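Local coordinates for protein amidohydrolase (Thermotoga maritima, PDB 3OOQ) that probably hydrolyses cyclic amide bonds as a metal-dependent amidohydrolase, possibly with allantoinase activity, at residues Ala107-Ile117 and Gln128-Ser136; Glu241-Gly252 and Lys265-Pro273. All blocks are in the same frame, centred on the assembly; numbering follows the deposited sequence.

Interaction 1. Residues Ala107-Ile117 and Gln128-Ser136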
# COMPACT_ATOMS: atom_id res chain seq x y z
N ALA F 107 30.62 15.62 -26.14
CA ALA F 107 31.81 15.76 -25.28
C ALA F 107 33.11 15.98 -26.09
O ALA F 107 33.96 16.79 -25.73
CB ALA F 107 31.95 14.57 -24.36
N LEU F 108 33.23 15.24 -27.19
CA LEU F 108 34.30 15.44 -28.17
C LEU F 108 34.26 16.87 -28.74
O LEU F 108 35.30 17.52 -28.83
CB LEU F 108 34.23 14.38 -29.28
CG LEU F 108 34.53 12.92 -28.87
CD1 LEU F 108 34.10 11.93 -29.97
CD2 LEU F 108 36.02 12.72 -28.53
N ALA F 109 33.08 17.36 -29.10
CA ALA F 109 32.91 18.74 -29.53
C ALA F 109 33.27 19.78 -28.44
O ALA F 109 33.39 20.97 -28.74
CB ALA F 109 31.45 18.98 -30.08
N GLY F 110 33.42 19.33 -27.20
CA GLY F 110 33.94 20.18 -26.13
C GLY F 110 35.37 19.85 -25.73
O GLY F 110 35.90 20.39 -24.75
N GLY F 111 35.98 18.93 -26.46
CA GLY F 111 37.40 18.65 -26.31
C GLY F 111 37.76 17.63 -25.26
O GLY F 111 38.91 17.54 -24.89
N VAL F 112 36.77 16.86 -24.79
CA VAL F 112 37.00 15.80 -23.81
C VAL F 112 37.19 14.45 -24.50
O VAL F 112 36.36 14.02 -25.31
CB VAL F 112 35.81 15.70 -22.81
CG1 VAL F 112 36.09 14.63 -21.76
CG2 VAL F 112 35.58 17.04 -22.13
N THR F 113 38.28 13.76 -24.16
CA THR F 113 38.59 12.52 -24.85
C THR F 113 38.58 11.28 -23.95
O THR F 113 38.31 10.18 -24.42
CB THR F 113 39.96 12.60 -25.57
OG1 THR F 113 40.97 12.96 -24.61
CG2 THR F 113 39.92 13.64 -26.68
N SER F 114 38.88 11.46 -22.67
CA SER F 114 38.95 10.35 -21.71
C SER F 114 38.17 10.68 -20.44
O SER F 114 38.16 11.82 -19.99
CB SER F 114 40.41 10.05 -21.32
OG SER F 114 41.17 9.59 -22.44
N VAL F 115 37.54 9.67 -19.85
CA VAL F 115 36.81 9.84 -18.59
C VAL F 115 36.90 8.57 -17.77
O VAL F 115 37.04 7.46 -18.31
CB VAL F 115 35.28 10.17 -18.82
CG1 VAL F 115 35.09 11.38 -19.74
CG2 VAL F 115 34.57 8.97 -19.45
N MSE F 116 36.80 8.72 -16.46
CA MSE F 116 36.40 7.58 -15.66
C MSE F 116 34.87 7.52 -15.54
O MSE F 116 34.22 8.44 -15.03
CB MSE F 116 37.05 7.54 -14.28
CG MSE F 116 36.96 6.09 -13.75
SE MSE F 116 37.43 5.81 -11.98
CE MSE F 116 36.27 7.15 -11.10
N ILE F 117 34.31 6.44 -16.06
CA ILE F 117 32.91 6.14 -15.86
C ILE F 117 32.80 5.40 -14.54
O ILE F 117 33.59 4.49 -14.25
CB ILE F 117 32.30 5.32 -17.02
CG1 ILE F 117 33.16 4.09 -17.32
CG2 ILE F 117 32.11 6.23 -18.24
CD1 ILE F 117 32.53 3.06 -18.27
N GLN F 128 32.29 -0.60 -9.52
CA GLN F 128 33.62 -0.30 -10.06
C GLN F 128 33.61 0.73 -11.16
O GLN F 128 32.73 0.72 -12.02
CB GLN F 128 34.31 -1.58 -10.57
CG GLN F 128 34.50 -2.62 -9.50
CD GLN F 128 34.59 -4.01 -10.07
OE1 GLN F 128 35.43 -4.28 -10.92
NE2 GLN F 128 33.72 -4.91 -9.62
N GLY F 129 34.61 1.61 -11.12
CA GLY F 129 34.88 2.56 -12.19
C GLY F 129 35.88 1.98 -13.19
O GLY F 129 36.62 1.05 -12.85
N SER F 130 35.87 2.52 -14.41
CA SER F 130 36.81 2.18 -15.47
C SER F 130 37.17 3.46 -16.18
O SER F 130 36.32 4.34 -16.32
CB SER F 130 36.15 1.25 -16.50
OG SER F 130 35.94 -0.05 -15.98
N VAL F 131 38.40 3.58 -16.66
CA VAL F 131 38.78 4.72 -17.49
C VAL F 131 38.64 4.30 -18.94
O VAL F 131 39.14 3.25 -19.35
CB VAL F 131 40.24 5.19 -17.25
CG1 VAL F 131 40.53 6.42 -18.12
CG2 VAL F 131 40.47 5.48 -15.77
N ILE F 132 37.95 5.12 -19.72
CA ILE F 132 37.76 4.81 -21.13
C ILE F 132 38.08 6.03 -21.97
O ILE F 132 38.15 7.16 -21.47
CB ILE F 132 36.31 4.29 -21.42
CG1 ILE F 132 35.25 5.35 -21.06
CG2 ILE F 132 36.02 2.99 -20.66
CD1 ILE F 132 34.68 6.07 -22.23
N LYS F 133 38.28 5.78 -23.26
CA LYS F 133 38.44 6.85 -24.24
C LYS F 133 37.31 6.74 -25.24
O LYS F 133 36.83 5.64 -25.47
CB LYS F 133 39.74 6.69 -25.01
CG LYS F 133 40.98 6.85 -24.19
CD LYS F 133 42.16 7.02 -25.15
CE LYS F 133 43.46 6.88 -24.42
NZ LYS F 133 44.56 7.24 -25.34
N PHE F 134 36.90 7.86 -25.83
CA PHE F 134 35.79 7.88 -26.78
C PHE F 134 36.27 7.49 -28.18
O PHE F 134 36.09 8.26 -29.13
CB PHE F 134 35.13 9.27 -26.83
CG PHE F 134 34.62 9.77 -25.50
CD1 PHE F 134 33.90 8.93 -24.64
CD2 PHE F 134 34.80 11.11 -25.14
CE1 PHE F 134 33.41 9.40 -23.41
CE2 PHE F 134 34.32 11.58 -23.91
CZ PHE F 134 33.62 10.72 -23.05
N ARG F 135 36.89 6.31 -28.31
CA ARG F 135 37.54 5.90 -29.55
C ARG F 135 36.72 5.00 -30.48
O ARG F 135 37.07 4.87 -31.65
CB ARG F 135 38.94 5.29 -29.29
CG ARG F 135 39.02 4.33 -28.11
CD ARG F 135 40.27 3.44 -28.15
NE ARG F 135 41.44 3.92 -27.40
CZ ARG F 135 42.03 3.28 -26.39
NH1 ARG F 135 41.58 2.11 -25.95
NH2 ARG F 135 43.10 3.81 -25.80
N SER F 136 35.66 4.37 -29.99
CA SER F 136 34.99 3.31 -30.74
C SER F 136 33.60 3.01 -30.15
O SER F 136 33.33 3.32 -29.00
CB SER F 136 35.88 2.04 -30.71
OG SER F 136 35.21 0.89 -31.15

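Interaction 2. Residues Glu241-Gly252 and Lys265-Pro273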
# COMPACT_ATOMS: atom_id res chain seq x y z
N GLU F 241 42.00 4.73 6.50
CA GLU F 241 43.15 4.49 7.36
C GLU F 241 42.93 3.26 8.25
O GLU F 241 43.86 2.50 8.51
CB GLU F 241 43.46 5.72 8.20
CG GLU F 241 44.06 6.88 7.38
CD GLU F 241 44.08 8.19 8.14
OE1 GLU F 241 43.52 8.26 9.26
OE2 GLU F 241 44.61 9.19 7.61
N GLU F 242 41.70 3.06 8.71
CA GLU F 242 41.41 1.91 9.55
C GLU F 242 41.78 0.62 8.82
O GLU F 242 42.34 -0.29 9.41
CB GLU F 242 39.93 1.91 9.96
CG GLU F 242 39.47 0.63 10.67
CD GLU F 242 38.06 0.76 11.28
OE1 GLU F 242 37.56 1.90 11.34
OE2 GLU F 242 37.50 -0.27 11.70
N PHE F 243 41.49 0.56 7.52
CA PHE F 243 41.66 -0.65 6.76
C PHE F 243 42.89 -0.63 5.86
O PHE F 243 43.17 -1.61 5.21
CB PHE F 243 40.39 -0.94 5.94
CG PHE F 243 39.21 -1.34 6.80
CD1 PHE F 243 39.11 -2.63 7.30
CD2 PHE F 243 38.22 -0.41 7.12
CE1 PHE F 243 38.04 -3.00 8.11
CE2 PHE F 243 37.13 -0.77 7.92
CZ PHE F 243 37.04 -2.06 8.42
N GLY F 244 43.61 0.49 5.86
CA GLY F 244 44.83 0.67 5.06
C GLY F 244 44.62 0.62 3.55
O GLY F 244 45.34 -0.09 2.86
N PHE F 245 43.64 1.35 3.03
CA PHE F 245 43.52 1.47 1.58
C PHE F 245 43.73 2.89 1.05
O PHE F 245 43.68 3.87 1.80
CB PHE F 245 42.23 0.81 1.04
CG PHE F 245 40.93 1.35 1.64
CD1 PHE F 245 40.35 2.52 1.16
CD2 PHE F 245 40.25 0.63 2.62
CE1 PHE F 245 39.14 2.97 1.65
CE2 PHE F 245 39.03 1.09 3.12
CZ PHE F 245 38.48 2.25 2.64
N ASN F 246 44.00 3.00 -0.26
CA ASN F 246 44.13 4.29 -0.93
C ASN F 246 42.79 4.90 -1.24
O ASN F 246 41.86 4.18 -1.60
CB ASN F 246 44.92 4.15 -2.23
CG ASN F 246 46.36 3.73 -1.98
OD1 ASN F 246 46.95 4.17 -1.03
ND2 ASN F 246 46.90 2.87 -2.83
N LEU F 247 42.70 6.22 -1.14
CA LEU F 247 41.46 6.90 -1.45
C LEU F 247 41.63 8.14 -2.29
O LEU F 247 42.68 8.78 -2.29
CB LEU F 247 40.65 7.24 -0.17
CG LEU F 247 40.93 8.53 0.63
CD1 LEU F 247 39.71 9.02 1.36
CD2 LEU F 247 42.04 8.28 1.64
N VAL F 248 40.55 8.47 -2.98
CA VAL F 248 40.35 9.75 -3.61
C VAL F 248 39.02 10.26 -3.05
O VAL F 248 38.07 9.49 -2.89
CB VAL F 248 40.26 9.59 -5.16
CG1 VAL F 248 39.96 10.90 -5.84
CG2 VAL F 248 41.56 8.97 -5.75
N ILE F 249 38.94 11.54 -2.75
CA ILE F 249 37.68 12.16 -2.36
C ILE F 249 36.98 12.71 -3.59
O ILE F 249 37.60 13.46 -4.36
CB ILE F 249 37.93 13.29 -1.35
CG1 ILE F 249 38.57 12.76 -0.05
CG2 ILE F 249 36.64 14.03 -1.07
CD1 ILE F 249 37.60 11.94 0.85
N GLU F 250 35.71 12.34 -3.79
CA GLU F 250 34.92 12.85 -4.91
C GLU F 250 34.05 14.01 -4.43
O GLU F 250 33.43 13.93 -3.37
CB GLU F 250 33.99 11.77 -5.50
CG GLU F 250 34.57 10.39 -5.65
CD GLU F 250 35.87 10.36 -6.44
OE1 GLU F 250 36.77 9.61 -6.02
OE2 GLU F 250 35.99 11.09 -7.47
N HIS F 251 34.00 15.06 -5.26
CA HIS F 251 33.31 16.34 -4.97
C HIS F 251 34.03 17.15 -3.88
O HIS F 251 34.51 18.26 -4.16
CB HIS F 251 31.83 16.15 -4.62
CG HIS F 251 31.12 15.16 -5.49
ND1 HIS F 251 30.88 15.39 -6.83
CD2 HIS F 251 30.60 13.94 -5.22
CE1 HIS F 251 30.24 14.35 -7.34
NE2 HIS F 251 30.05 13.46 -6.38
N GLY F 252 34.10 16.62 -2.66
CA GLY F 252 34.83 17.27 -1.57
C GLY F 252 34.41 18.72 -1.38
O GLY F 252 35.25 19.61 -1.18
N LYS F 265 48.27 14.70 4.29
CA LYS F 265 48.05 13.28 4.03
C LYS F 265 48.10 12.90 2.56
O LYS F 265 47.90 11.72 2.21
CB LYS F 265 46.72 12.82 4.67
CG LYS F 265 46.73 12.84 6.20
CD LYS F 265 45.39 12.44 6.78
CE LYS F 265 45.49 12.34 8.30
NZ LYS F 265 44.33 11.60 8.89
N LYS F 266 48.34 13.87 1.68
CA LYS F 266 48.45 13.58 0.24
C LYS F 266 47.18 12.95 -0.35
O LYS F 266 47.25 12.04 -1.19
CB LYS F 266 49.64 12.65 -0.04
CG LYS F 266 50.99 13.31 -0.22
CD LYS F 266 51.49 13.91 1.06
CE LYS F 266 53.03 13.97 1.12
NZ LYS F 266 53.61 14.36 -0.19
N ILE F 267 46.01 13.41 0.09
CA ILE F 267 44.75 12.88 -0.41
C ILE F 267 44.23 13.75 -1.55
O ILE F 267 44.03 14.96 -1.38
CB ILE F 267 43.70 12.73 0.71
CG1 ILE F 267 44.23 11.77 1.78
CG2 ILE F 267 42.34 12.23 0.13
CD1 ILE F 267 43.51 11.85 3.13
N PRO F 268 44.02 13.15 -2.72
CA PRO F 268 43.58 14.01 -3.80
C PRO F 268 42.07 14.19 -3.75
O PRO F 268 41.36 13.38 -3.12
CB PRO F 268 43.98 13.22 -5.05
CG PRO F 268 43.91 11.79 -4.62
CD PRO F 268 44.34 11.78 -3.18
N VAL F 269 41.61 15.25 -4.42
CA VAL F 269 40.21 15.60 -4.45
C VAL F 269 39.80 15.93 -5.88
O VAL F 269 40.39 16.81 -6.52
CB VAL F 269 39.89 16.82 -3.58
CG1 VAL F 269 38.38 17.06 -3.55
CG2 VAL F 269 40.43 16.63 -2.17
N VAL F 270 38.80 15.20 -6.39
CA VAL F 270 38.15 15.55 -7.65
C VAL F 270 37.01 16.50 -7.32
O VAL F 270 35.92 16.07 -6.93
CB VAL F 270 37.62 14.29 -8.41
CG1 VAL F 270 37.10 14.70 -9.77
CG2 VAL F 270 38.75 13.26 -8.60
N VAL F 271 37.27 17.80 -7.47
CA VAL F 271 36.28 18.84 -7.15
C VAL F 271 35.26 18.97 -8.27
O VAL F 271 35.49 18.52 -9.40
CB VAL F 271 36.93 20.23 -6.82
CG1 VAL F 271 37.96 20.11 -5.72
CG2 VAL F 271 37.58 20.84 -8.06
N GLY F 272 34.11 19.56 -7.95
CA GLY F 272 33.01 19.66 -8.89
C GLY F 272 31.95 18.60 -8.60
O GLY F 272 32.20 17.68 -7.82
N PRO F 273 30.75 18.76 -9.18
CA PRO F 273 30.41 19.90 -10.05
C PRO F 273 30.34 21.22 -9.26
O PRO F 273 29.92 21.22 -8.11
CB PRO F 273 29.02 19.51 -10.58
CG PRO F 273 28.39 18.73 -9.38
CD PRO F 273 29.56 17.98 -8.77
O HOH W 1 33.52 20.35 -5.27

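Interaction 1. Residues Ala107-Ile117 and Gln128-Ser136
Strands 112-117 and 128-133 form an antiparallel beta hairpin in the main sheet of the amidohydrolase domain, and Phe134, just past the second strand, closes its end against helix 103-108. Val115 and Ile132 are a hydrogen-bonded pair: Val115 N donates to Ile132 O at 3.0 Å, and Ile132 N returns a nearly straight bond to Val115 O. Ile117 and Ser130 repeat the pattern, while Ser114 with Lys133 and Met116 with Val131 are the non-hydrogen-bonded pairs. A fifth bond, Phe134 N to Thr113 O at 3.1 Å, carries the pairing past the strand into the inverse gamma turn centred on Phe134. With CG anti to the carbonyl carbon (chi1 -57°), the Phe134 ring swings back over the first segment. Its edge meets Val112 O in plane, CD2 lying 3.3 Å from that oxygen, whereas Ala107 CB and Val115 CG1 approach obliquely, CG1 3.7 Å from CZ. Leu108 CD2 slides past the ring near its plane and touches Phe134 CB. On the same side of the sheet Val115 CG2 lies alongside Ile132 CD1 at 4.0 Å, the two side chains pointing the same way. The other side carries Ser114, whose OG rests 3.3 Å from Lys133 CG; the lysine then runs out extended, its NZ forming salt bridges with Asp358, Asp360 and Asp381. Selenomethionine Met116, its CG anti to the backbone N (chi1 -160°) and 3.2 Å from Ser130 O, extends to SE, 4.1 Å from Gly129 CA. Backbone bonds therefore set the register of the hairpin, apolar carbons wedge its end against the helix, and the buried lysine charge is met by a cluster of carboxylates that would be expected to stabilise its protonated form.

Interaction 2. Residues Glu241-Gly252 and Lys265-Pro273
The imidazole of His251 presents its ND1 edge to Gly272: ND1 donates to Gly272 O at 2.8 Å, on a lone pair in the carbonyl plane and only 8° out of the ring plane. Pro273 CD approaches the same ring obliquely, 3.5 Å from ND1, while outside the segments the ring of His228 stacks on His251 and that of His63 meets it edge-to-face. The ND1 bond restrains the rotation of the ring, and a water joins His251 O to Gly272 N. Further back the strands run parallel: Ile249 N donates to Pro268 O at 3.1 Å, almost straight, and Val270 N to Ile249 O at 2.9 Å. Val248 splits its branches, CG1 against Val270 CG2 and CG2 against Pro268 CG, each at 3.8 Å. Ile267 CG2 touches both Ile249 CG1 and Leu247 CG. At the exposed end Lys265 NZ crosses to the syn side of Glu241 OE2, a 2.7 Å salt bridge. Parallel neighbours joined through a helix make this a beta-alpha-beta unit of the TIM barrel, and the histidines gathered at the C-terminal ends of the strands are consistent with the metal-centre region of amidohydrolases.

How the interactions relate
Interactions 1 and 2 lie in one amidohydrolase domain, their centres about 21 Å apart and their nearest atoms about 5 Å apart without touching. Both reach the same large sheet, yet they use it differently: interaction 1 pairs antiparallel neighbours close in sequence, whereas interaction 2 sets parallel strands side by side across an intervening helix. All touching residues of interaction 1 are buried, and its charged lysine finds carboxylates outside the two segments. Interaction 2 runs from a solvent-exposed salt bridge at one end, through aliphatic packing, to the buried ring of His251 at the other. The aromatic ring of interaction 1 makes van der Waals contacts, that of interaction 2 a hydrogen bond.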